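Local coordinates for putative lipoprotein (Campylobacter jejuni subsp. jejuni, PDB 2G5G), which binds heme as a cofacial pair, in a manner linked to its dimerization, and probably serves in bacterial heme transport, at residues Ala140-Arg144 and Ser145-Ser149; Asp191-Val194 and Glu195-Gln198; Val209-Val212 and Asn213-Leu217. One frame throughout, in Å; residues are numbered along the deposited sequence.

Along the chain the three contacts follow one another, all within the ChaN domain. Contact 1 runs from the edge strand 137-141 into helix 144-151; contact 2 is a stretch of helix 187-210; contact 3 joins the end of that same helix to strand 214-220 of the same mixed sheet. Contacts 1 and 2, with centres about 12 Å apart, touch where Ile147 packs on Ile196, and they meet the two members of the cofacial heme pair, whose binding is linked to dimerization. Contact 3 lies about 21 Å from contact 1 and about 25 Å from contact 2, centre to centre, yet Leu217 reaches Ala140. Helix 187-210 thus spans the distance between the sheet and the heme site.

Contact 1 (Ala140-Arg144 and Ser145-Ser149); sequences ANLSR and SEITS. With HEM (protoporphyrin IX containing Fe), chain B.
Ser143 and Glu146 close a capping box at the start of helix 144-151, where the first amides have no preceding turn to bond to. Ser143 OG accepts from Glu146 N at 3.0 Å; serine suits the N-cap because its short side chain brings OG back to the helix end, set between the backbone N and the carbonyl carbon (chi1 63°). In return Ser143 N donates to Glu146 OE2 at 2.9 Å, almost straight at 171° and on the anti lone pair. The other carboxylate oxygen, OE1, forms a salt bridge with Arg203 of helix 187-210. The first helical bonds follow, Ile147 N to Ser143 O, while Arg144 O takes two donors from Thr148: its N at 2.8 Å and its OG1, above the carbonyl plane, at 3.0 Å.

Apolar packing lies beside the cap. Leu142 CB meets Ile147 CG1 at 3.6 Å, the two branched chains crossing at a slant. Ile147 CD1 continues to one heme of the cofacial pair, 3.9 Å from propionate atom O2A, and Thr148 OG1 lies 3.8 Å from its methyl CMA. Arg144 bends at chi2 towards this propionate arm; heme CAA lies obliquely beside the guanidinium, which is salt-bridged to Asp115.

With both cap bonds made, and Arg203 probably favouring a charged Glu146, the chemistry is consistent with a firmly set first turn, from which Ile147 and Thr148 face the heme.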
loop_
_atom_site.group_PDB
_atom_site.type_symbol
_atom_site.label_atom_id
_atom_site.label_comp_id
_atom_site.label_asym_id
_atom_site.label_seq_id
_atom_site.Cartn_x
_atom_site.Cartn_y
_atom_site.Cartn_z
ATOM N N ALA A 140 8.961 2.465 19.333
ATOM C CA ALA A 140 9.211 1.026 19.329
ATOM C C ALA A 140 9.337 0.486 17.927
ATOM O O ALA A 140 9.958 -0.545 17.708
ATOM C CB ALA A 140 8.066 0.269 20.101
ATOM N N ASN A 141 8.761 1.200 16.967
ATOM C CA ASN A 141 8.448 0.622 15.653
ATOM C C ASN A 141 9.432 0.971 14.507
ATOM O O ASN A 141 10.336 1.813 14.645
ATOM C CB ASN A 141 7.035 1.101 15.268
ATOM C CG ASN A 141 6.234 0.061 14.462
ATOM O OD1 ASN A 141 6.788 -0.865 13.884
ATOM N ND2 ASN A 141 4.919 0.237 14.437
ATOM N N LEU A 142 9.237 0.306 13.375
ATOM C CA LEU A 142 9.807 0.703 12.080
ATOM C C LEU A 142 9.358 2.110 11.661
ATOM O O LEU A 142 8.254 2.519 11.988
ATOM C CB LEU A 142 9.286 -0.255 11.004
ATOM C CG LEU A 142 10.128 -1.418 10.473
ATOM C CD1 LEU A 142 11.275 -1.880 11.368
ATOM C CD2 LEU A 142 9.201 -2.569 10.048
ATOM N N SER A 143 10.193 2.826 10.905
ATOM C CA SER A 143 9.729 4.050 10.227
ATOM C C SER A 143 8.915 3.700 8.958
ATOM O O SER A 143 9.016 2.593 8.451
ATOM C CB SER A 143 10.919 4.928 9.823
ATOM O OG SER A 143 11.726 4.255 8.889
ATOM N N ARG A 144 8.111 4.647 8.473
ATOM C CA ARG A 144 7.447 4.566 7.142
ATOM C C ARG A 144 8.416 4.141 6.055
ATOM O O ARG A 144 8.141 3.218 5.283
ATOM C CB ARG A 144 6.852 5.923 6.740
ATOM C CG ARG A 144 5.636 6.382 7.534
ATOM C CD ARG A 144 4.337 5.934 6.882
ATOM N NE ARG A 144 3.176 6.591 7.485
ATOM C CZ ARG A 144 2.699 7.775 7.099
ATOM N NH1 ARG A 144 3.279 8.458 6.112
ATOM N NH2 ARG A 144 1.645 8.293 7.708
ATOM N N SER A 145 9.562 4.820 6.008
ATOM C CA SER A 145 10.618 4.560 5.026
ATOM C C SER A 145 11.150 3.148 5.145
ATOM O O SER A 145 11.410 2.487 4.130
ATOM C CB SER A 145 11.769 5.551 5.214
ATOM O OG SER A 145 11.268 6.756 5.784
ATOM N N GLU A 146 11.341 2.690 6.390
ATOM C CA GLU A 146 11.760 1.313 6.635
ATOM C C GLU A 146 10.710 0.311 6.120
ATOM O O GLU A 146 11.057 -0.710 5.530
ATOM C CB GLU A 146 12.054 1.081 8.134
ATOM C CG GLU A 146 13.543 1.242 8.496
ATOM C CD GLU A 146 13.795 1.402 9.992
ATOM O OE1 GLU A 146 14.955 1.214 10.398
ATOM O OE2 GLU A 146 12.848 1.742 10.731
ATOM N N ILE A 147 9.437 0.621 6.347
ATOM C CA ILE A 147 8.329 -0.265 5.963
ATOM C C ILE A 147 8.190 -0.345 4.445
ATOM O O ILE A 147 7.974 -1.423 3.876
ATOM C CB ILE A 147 7.016 0.193 6.597
ATOM C CG1 ILE A 147 7.063 -0.031 8.122
ATOM C CG2 ILE A 147 5.831 -0.541 5.973
ATOM C CD1 ILE A 147 6.001 0.666 8.836
ATOM N N THR A 148 8.324 0.802 3.801
ATOM C CA THR A 148 8.333 0.867 2.345
ATOM C C THR A 148 9.481 0.070 1.738
ATOM O O THR A 148 9.285 -0.650 0.746
ATOM C CB THR A 148 8.321 2.316 1.856
ATOM O OG1 THR A 148 7.183 2.983 2.429
ATOM C CG2 THR A 148 8.237 2.363 0.333
ATOM N N SER A 149 10.656 0.145 2.368
ATOM C CA SER A 149 11.830 -0.593 1.906
ATOM C C SER A 149 11.689 -2.117 2.011
ATOM O O SER A 149 12.148 -2.844 1.131
ATOM C CB SER A 149 13.079 -0.113 2.635
ATOM O OG SER A 149 14.200 -0.863 2.219
HETATM C CHA HEM B . -0.748 1.261 4.830
HETATM C CHB HEM B . 1.881 2.677 0.944
HETATM C CHC HEM B . -1.558 1.139 -2.104
HETATM C CHD HEM B . -4.158 -0.379 1.733
HETATM C C1A HEM B . 0.257 1.802 4.038
HETATM C C2A HEM B . 1.468 2.460 4.517
HETATM C C3A HEM B . 2.181 2.844 3.443
HETATM C C4A HEM B . 1.467 2.443 2.247
HETATM C CMA HEM B . 3.539 3.581 3.445
HETATM C CAA HEM B . 1.836 2.678 6.011
HETATM C CBA HEM B . 2.391 1.390 6.622
HETATM C CGA HEM B . 2.189 1.279 8.134
HETATM O O1A HEM B . 2.065 2.330 8.834
HETATM O O2A HEM B . 2.156 0.121 8.647
HETATM C C1B HEM B . 1.155 2.496 -0.219
HETATM C C2B HEM B . 1.467 3.019 -1.543
HETATM C C3B HEM B . 0.520 2.601 -2.395
HETATM C C4B HEM B . -0.430 1.784 -1.640
HETATM C CMB HEM B . 2.675 3.912 -1.894
HETATM C CAB HEM B . 0.468 2.937 -3.911
HETATM C CBB HEM B . -0.430 2.363 -4.723
HETATM C C1C HEM B . -2.550 0.573 -1.328
HETATM C C2C HEM B . -3.755 -0.069 -1.822
HETATM C C3C HEM B . -4.461 -0.490 -0.764
HETATM C C4C HEM B . -3.737 -0.126 0.442
HETATM C CMC HEM B . -4.131 -0.240 -3.312
HETATM C CAC HEM B . -5.821 -1.231 -0.793
HETATM C CBC HEM B . -5.978 -2.362 -1.491
HETATM C C1D HEM B . -3.527 -0.103 2.930
HETATM C C2D HEM B . -4.029 -0.446 4.245
HETATM C C3D HEM B . -2.963 0.061 5.228
HETATM C C4D HEM B . -1.923 0.658 4.401
HETATM C CMD HEM B . -5.354 -1.168 4.576
HETATM C CAD HEM B . -3.000 -0.051 6.771
HETATM C CBD HEM B . -1.725 -0.748 7.243
HETATM C CGD HEM B . -2.049 -1.986 8.044
HETATM O O1D HEM B . -1.877 -3.111 7.504
HETATM O O2D HEM B . -2.473 -1.858 9.226
HETATM N NA HEM B . 0.288 1.817 2.645
HETATM N NB HEM B . -0.002 1.746 -0.330
HETATM N NC HEM B . -2.572 0.511 0.062
HETATM N ND HEM B . -2.305 0.537 3.076
HETATM FE FE HEM B . -1.247 1.317 1.326
#

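Contact 2 (Asp191-Val194 and Glu195-Gln198); sequences DKLV and EIQQ. With HEM (protoporphyrin IX containing Fe), chain C.
Leu193 and Ile196, one helical turn apart, put their branch ends on the same side of helix 187-210, with Leu193 CD2 4.3 Å from Ile196 CD1. Both reach the other heme of the cofacial pair: Leu193 CD1 lies 3.5 Å from methyl CMC, and Ile196 CD1 is 4.0 Å from vinyl carbon CAB. Ile196 CG1 stands anti to the carbonyl carbon (chi1 -74°), carrying CD1 forward past Lys192 O to the porphyrin rim. Branched aliphatic chains suit this place, since they cover a flat apolar macrocycle without adding a polar group; Ile196 also rests on Ile147, Ile150 and Tyr151 of helix 144-151.

The backbone bonds are those of a regular alpha-helix, from Glu195 N to Asp191 O at 3.1 Å through to Gln198 N to Val194 O at 3.0 Å.

A water joins Glu195 to Asp191. The first torsion of Glu195 (chi1 -74°) lays CG against Asp191 O, and the bend at chi2 then turns the carboxylate towards the water, which donates to Asp191 O, at 2.7 Å, and to Glu195 OE1, at 2.9 Å. Separately, Lys192 reaches Tyr151 in a cation-pi contact.

Leu193 and Ile196 thus form part of the apolar wall of the cofacial heme pocket.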
loop_
_atom_site.group_PDB
_atom_site.type_symbol
_atom_site.label_atom_id
_atom_site.label_comp_id
_atom_site.label_asym_id
_atom_site.label_seq_id
_atom_site.Cartn_x
_atom_site.Cartn_y
_atom_site.Cartn_z
ATOM N N ASP A 191 2.123 -12.103 1.479
ATOM C CA ASP A 191 3.453 -12.489 1.919
ATOM C C ASP A 191 4.310 -11.258 2.252
ATOM O O ASP A 191 5.187 -11.338 3.107
ATOM C CB ASP A 191 4.171 -13.352 0.872
ATOM C CG ASP A 191 3.700 -14.825 0.863
ATOM O OD1 ASP A 191 3.005 -15.283 1.809
ATOM O OD2 ASP A 191 4.042 -15.534 -0.115
ATOM N N LYS A 192 4.052 -10.140 1.568
ATOM C CA LYS A 192 4.754 -8.892 1.830
ATOM C C LYS A 192 4.292 -8.293 3.158
ATOM O O LYS A 192 5.105 -7.792 3.933
ATOM C CB LYS A 192 4.497 -7.871 0.713
ATOM C CG LYS A 192 5.337 -8.025 -0.535
ATOM C CD LYS A 192 5.053 -6.854 -1.461
ATOM C CE LYS A 192 5.227 -7.218 -2.944
ATOM N NZ LYS A 192 4.669 -6.103 -3.792
ATOM N N LEU A 193 2.985 -8.325 3.384
ATOM C CA LEU A 193 2.391 -7.835 4.608
ATOM C C LEU A 193 2.813 -8.692 5.819
ATOM O O LEU A 193 3.040 -8.153 6.900
ATOM C CB LEU A 193 0.866 -7.757 4.488
ATOM C CG LEU A 193 0.276 -6.807 3.432
ATOM C CD1 LEU A 193 -1.249 -6.670 3.605
ATOM C CD2 LEU A 193 0.938 -5.430 3.432
ATOM N N VAL A 194 2.922 -10.005 5.617
ATOM C CA VAL A 194 3.438 -10.912 6.658
ATOM C C VAL A 194 4.870 -10.539 7.035
ATOM O O VAL A 194 5.175 -10.406 8.226
ATOM C CB VAL A 194 3.360 -12.406 6.256
ATOM C CG1 VAL A 194 4.084 -13.277 7.287
ATOM C CG2 VAL A 194 1.916 -12.850 6.125
ATOM N N GLU A 195 5.732 -10.347 6.032
ATOM C CA GLU A 195 7.120 -9.965 6.278
ATOM C C GLU A 195 7.249 -8.633 6.997
ATOM O O GLU A 195 8.123 -8.490 7.869
ATOM C CB GLU A 195 7.975 -9.998 5.008
ATOM C CG GLU A 195 8.300 -11.437 4.556
ATOM C CD GLU A 195 8.798 -12.333 5.703
ATOM O OE1 GLU A 195 8.144 -13.360 6.030
ATOM O OE2 GLU A 195 9.856 -11.998 6.281
ATOM N N ILE A 196 6.368 -7.687 6.661
ATOM C CA ILE A 196 6.317 -6.383 7.337
ATOM C C ILE A 196 5.917 -6.502 8.806
ATOM O O ILE A 196 6.502 -5.811 9.660
ATOM C CB ILE A 196 5.379 -5.377 6.615
ATOM C CG1 ILE A 196 6.041 -4.876 5.323
ATOM C CG2 ILE A 196 5.070 -4.152 7.495
ATOM C CD1 ILE A 196 5.031 -4.357 4.331
ATOM N N GLN A 197 4.913 -7.339 9.097
ATOM C CA GLN A 197 4.527 -7.630 10.506
ATOM C C GLN A 197 5.695 -8.230 11.274
ATOM O O GLN A 197 6.000 -7.807 12.402
ATOM C CB GLN A 197 3.315 -8.560 10.564
ATOM C CG GLN A 197 2.717 -8.711 11.942
ATOM C CD GLN A 197 1.632 -7.713 12.272
ATOM O OE1 GLN A 197 0.916 -7.858 13.281
ATOM N NE2 GLN A 197 1.505 -6.688 11.460
ATOM N N GLN A 198 6.353 -9.192 10.660
ATOM C CA GLN A 198 7.496 -9.893 11.248
ATOM C C GLN A 198 8.636 -8.921 11.586
ATOM O O GLN A 198 9.229 -8.981 12.681
ATOM C CB GLN A 198 8.004 -10.982 10.287
ATOM C CG GLN A 198 7.088 -12.230 10.200
ATOM C CD GLN A 198 7.613 -13.384 11.022
ATOM O OE1 GLN A 198 7.229 -13.571 12.193
ATOM N NE2 GLN A 198 8.512 -14.149 10.440
HETATM C CHA HEM C . 0.442 -1.430 -4.820
HETATM C CHB HEM C . 3.218 0.153 -1.104
HETATM C CHC HEM C . 0.245 -1.868 2.145
HETATM C CHD HEM C . -2.600 -3.372 -1.520
HETATM C C1A HEM C . 1.470 -0.843 -4.092
HETATM C C2A HEM C . 2.644 -0.178 -4.647
HETATM C C3A HEM C . 3.397 0.253 -3.618
HETATM C C4A HEM C . 2.737 -0.109 -2.380
HETATM C CMA HEM C . 4.738 1.014 -3.705
HETATM C CAA HEM C . 2.950 -0.021 -6.162
HETATM C CBA HEM C . 2.122 1.115 -6.764
HETATM C CGA HEM C . 1.849 0.962 -8.261
HETATM O O1A HEM C . 2.641 0.282 -8.982
HETATM O O2A HEM C . 0.825 1.533 -8.741
HETATM C C1B HEM C . 2.736 -0.336 0.097
HETATM C C2B HEM C . 3.409 -0.313 1.389
HETATM C C3B HEM C . 2.595 -0.872 2.297
HETATM C C4B HEM C . 1.365 -1.265 1.611
HETATM C CMB HEM C . 4.820 0.249 1.658
HETATM C CAB HEM C . 2.926 -1.053 3.805
HETATM C CBB HEM C . 2.004 -1.489 4.673
HETATM C C1C HEM C . -0.796 -2.430 1.433
HETATM C C2C HEM C . -1.953 -3.099 2.002
HETATM C C3C HEM C . -2.733 -3.504 0.990
HETATM C C4C HEM C . -2.100 -3.114 -0.259
HETATM C CMC HEM C . -2.224 -3.288 3.512
HETATM C CAC HEM C . -4.078 -4.264 1.104
HETATM C CBC HEM C . -5.087 -3.780 1.839
HETATM C C1D HEM C . -2.089 -3.015 -2.754
HETATM C C2D HEM C . -2.708 -3.294 -4.033
HETATM C C3D HEM C . -1.763 -2.685 -5.079
HETATM C C4D HEM C . -0.669 -2.097 -4.319
HETATM C CMD HEM C . -4.036 -4.045 -4.281
HETATM C CAD HEM C . -1.952 -2.698 -6.616
HETATM C CBD HEM C . -1.893 -1.260 -7.129
HETATM C CGD HEM C . -3.153 -0.901 -7.880
HETATM O O1D HEM C . -3.990 -0.145 -7.320
HETATM O O2D HEM C . -3.324 -1.360 -9.044
HETATM N NA HEM C . 1.566 -0.788 -2.703
HETATM N NB HEM C . 1.495 -0.917 0.283
HETATM N NC HEM C . -0.927 -2.454 0.048
HETATM N ND HEM C . -0.909 -2.322 -2.975
HETATM FE FE HEM C . 0.395 -1.790 -1.299
HETATM O O HOH W 1 6.071 -13.735 4.094
#

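Contact 3 (Val209-Val212 and Asn213-Leu217); sequences VHHV and NKVLL
His211 lays its imidazole beside the turn made by Asn213, CD2 approaching Asn213 O to 3.3 Å. The ring and the Asn213 amide stand almost at right angles, their planes 86° apart, with His211 NE2 3.9 Å from Asn213 CB. The same CD2 meets Val215 CB at 4.0 Å, obliquely to the ring, while Lys214 O lies farther off at the ring edge. This place depends on the first torsion of His211: CG turned away from the backbone N (chi1 -162°) carries the ring towards Asn213 and Val215.

The next shell fixes these groups. His211 NE2 and Asn213 ND2 both bond to Asp79 OD2, so a single carboxylate oxygen joins the two side chains, and Asn213 OD1 takes a bond from Asn77. Histidine and asparagine suit this place because each carries an N-H that can point at the same oxygen, and the asparagine also has an acceptor for Asn77. Val215, buried, packs on Ala81 of the adjoining strand 78-82 and on Leu138 of strand 137-141, one strand farther on, and Lys241 bonds to His211 O.

Helix 187-210 gives way through this short turn to strand 214-220, an alpha-to-beta connection typical of the alpha/beta fold, with strand 214-220 lying parallel to strand 78-82.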
loop_
_atom_site.group_PDB
_atom_site.type_symbol
_atom_site.label_atom_id
_atom_site.label_comp_id
_atom_site.label_asym_id
_atom_site.label_seq_id
_atom_site.Cartn_x
_atom_site.Cartn_y
_atom_site.Cartn_z
ATOM N N VAL A 209 14.222 -5.349 24.396
ATOM C CA VAL A 209 15.278 -6.214 24.862
ATOM C C VAL A 209 16.494 -5.397 25.322
ATOM O O VAL A 209 17.151 -5.755 26.300
ATOM C CB VAL A 209 15.665 -7.174 23.731
ATOM C CG1 VAL A 209 17.089 -7.722 23.903
ATOM C CG2 VAL A 209 14.642 -8.309 23.666
ATOM N N HIS A 210 16.781 -4.316 24.606
ATOM C CA HIS A 210 17.981 -3.534 24.919
ATOM C C HIS A 210 17.778 -2.401 25.899
ATOM O O HIS A 210 18.750 -1.781 26.320
ATOM C CB HIS A 210 18.696 -3.089 23.632
ATOM C CG HIS A 210 19.165 -4.256 22.821
ATOM N ND1 HIS A 210 18.467 -4.733 21.730
ATOM C CD2 HIS A 210 20.237 -5.073 22.975
ATOM C CE1 HIS A 210 19.102 -5.782 21.234
ATOM N NE2 HIS A 210 20.170 -6.017 21.977
ATOM N N HIS A 211 16.536 -2.144 26.292
ATOM C CA HIS A 211 16.257 -1.012 27.157
ATOM C C HIS A 211 16.768 -1.250 28.586
ATOM O O HIS A 211 16.612 -2.344 29.135
ATOM C CB HIS A 211 14.769 -0.671 27.186
ATOM C CG HIS A 211 14.507 0.702 27.698
ATOM N ND1 HIS A 211 15.077 1.822 27.124
ATOM C CD2 HIS A 211 13.768 1.142 28.741
ATOM C CE1 HIS A 211 14.703 2.894 27.803
ATOM N NE2 HIS A 211 13.911 2.508 28.792
ATOM N N VAL A 212 17.353 -0.219 29.195
ATOM C CA VAL A 212 17.993 -0.418 30.533
ATOM C C VAL A 212 17.054 -0.270 31.745
ATOM O O VAL A 212 17.443 -0.588 32.874
ATOM C CB VAL A 212 19.227 0.486 30.702
ATOM C CG1 VAL A 212 20.289 0.090 29.665
ATOM C CG2 VAL A 212 18.850 1.960 30.592
ATOM N N ASN A 213 15.843 0.238 31.504
ATOM C CA ASN A 213 14.836 0.423 32.561
ATOM C C ASN A 213 13.652 -0.512 32.338
ATOM O O ASN A 213 13.434 -0.967 31.235
ATOM C CB ASN A 213 14.302 1.847 32.574
ATOM C CG ASN A 213 15.385 2.882 32.847
ATOM O OD1 ASN A 213 16.260 2.654 33.679
ATOM N ND2 ASN A 213 15.328 4.019 32.139
ATOM N N LYS A 214 12.894 -0.781 33.403
ATOM C CA LYS A 214 11.603 -1.442 33.242
ATOM C C LYS A 214 10.778 -0.687 32.204
ATOM O O LYS A 214 10.832 0.563 32.071
ATOM C CB LYS A 214 10.888 -1.576 34.595
ATOM C CG LYS A 214 9.746 -2.611 34.576
ATOM C CD LYS A 214 8.872 -2.578 35.896
ATOM C CE LYS A 214 9.704 -2.886 37.146
ATOM N NZ LYS A 214 10.284 -4.292 37.139
ATOM N N VAL A 215 10.000 -1.435 31.433
ATOM C CA VAL A 215 9.343 -0.839 30.265
ATOM C C VAL A 215 8.014 -1.510 30.010
ATOM O O VAL A 215 7.903 -2.754 30.149
ATOM C CB VAL A 215 10.265 -0.843 28.995
ATOM C CG1 VAL A 215 10.646 -2.296 28.537
ATOM C CG2 VAL A 215 9.633 -0.033 27.800
ATOM N N LEU A 216 7.015 -0.680 29.677
ATOM C CA LEU A 216 5.731 -1.156 29.161
ATOM C C LEU A 216 5.565 -0.776 27.670
ATOM O O LEU A 216 5.772 0.396 27.288
ATOM C CB LEU A 216 4.573 -0.564 29.977
ATOM C CG LEU A 216 3.155 -1.008 29.525
ATOM C CD1 LEU A 216 2.218 -1.189 30.676
ATOM C CD2 LEU A 216 2.633 0.049 28.583
ATOM N N LEU A 217 5.193 -1.766 26.844
ATOM C CA LEU A 217 4.813 -1.534 25.460
ATOM C C LEU A 217 3.294 -1.472 25.314
ATOM O O LEU A 217 2.566 -2.318 25.874
ATOM C CB LEU A 217 5.347 -2.621 24.529
ATOM C CG LEU A 217 4.965 -2.560 23.025
ATOM C CD1 LEU A 217 5.816 -1.560 22.236
ATOM C CD2 LEU A 217 5.084 -3.940 22.421
#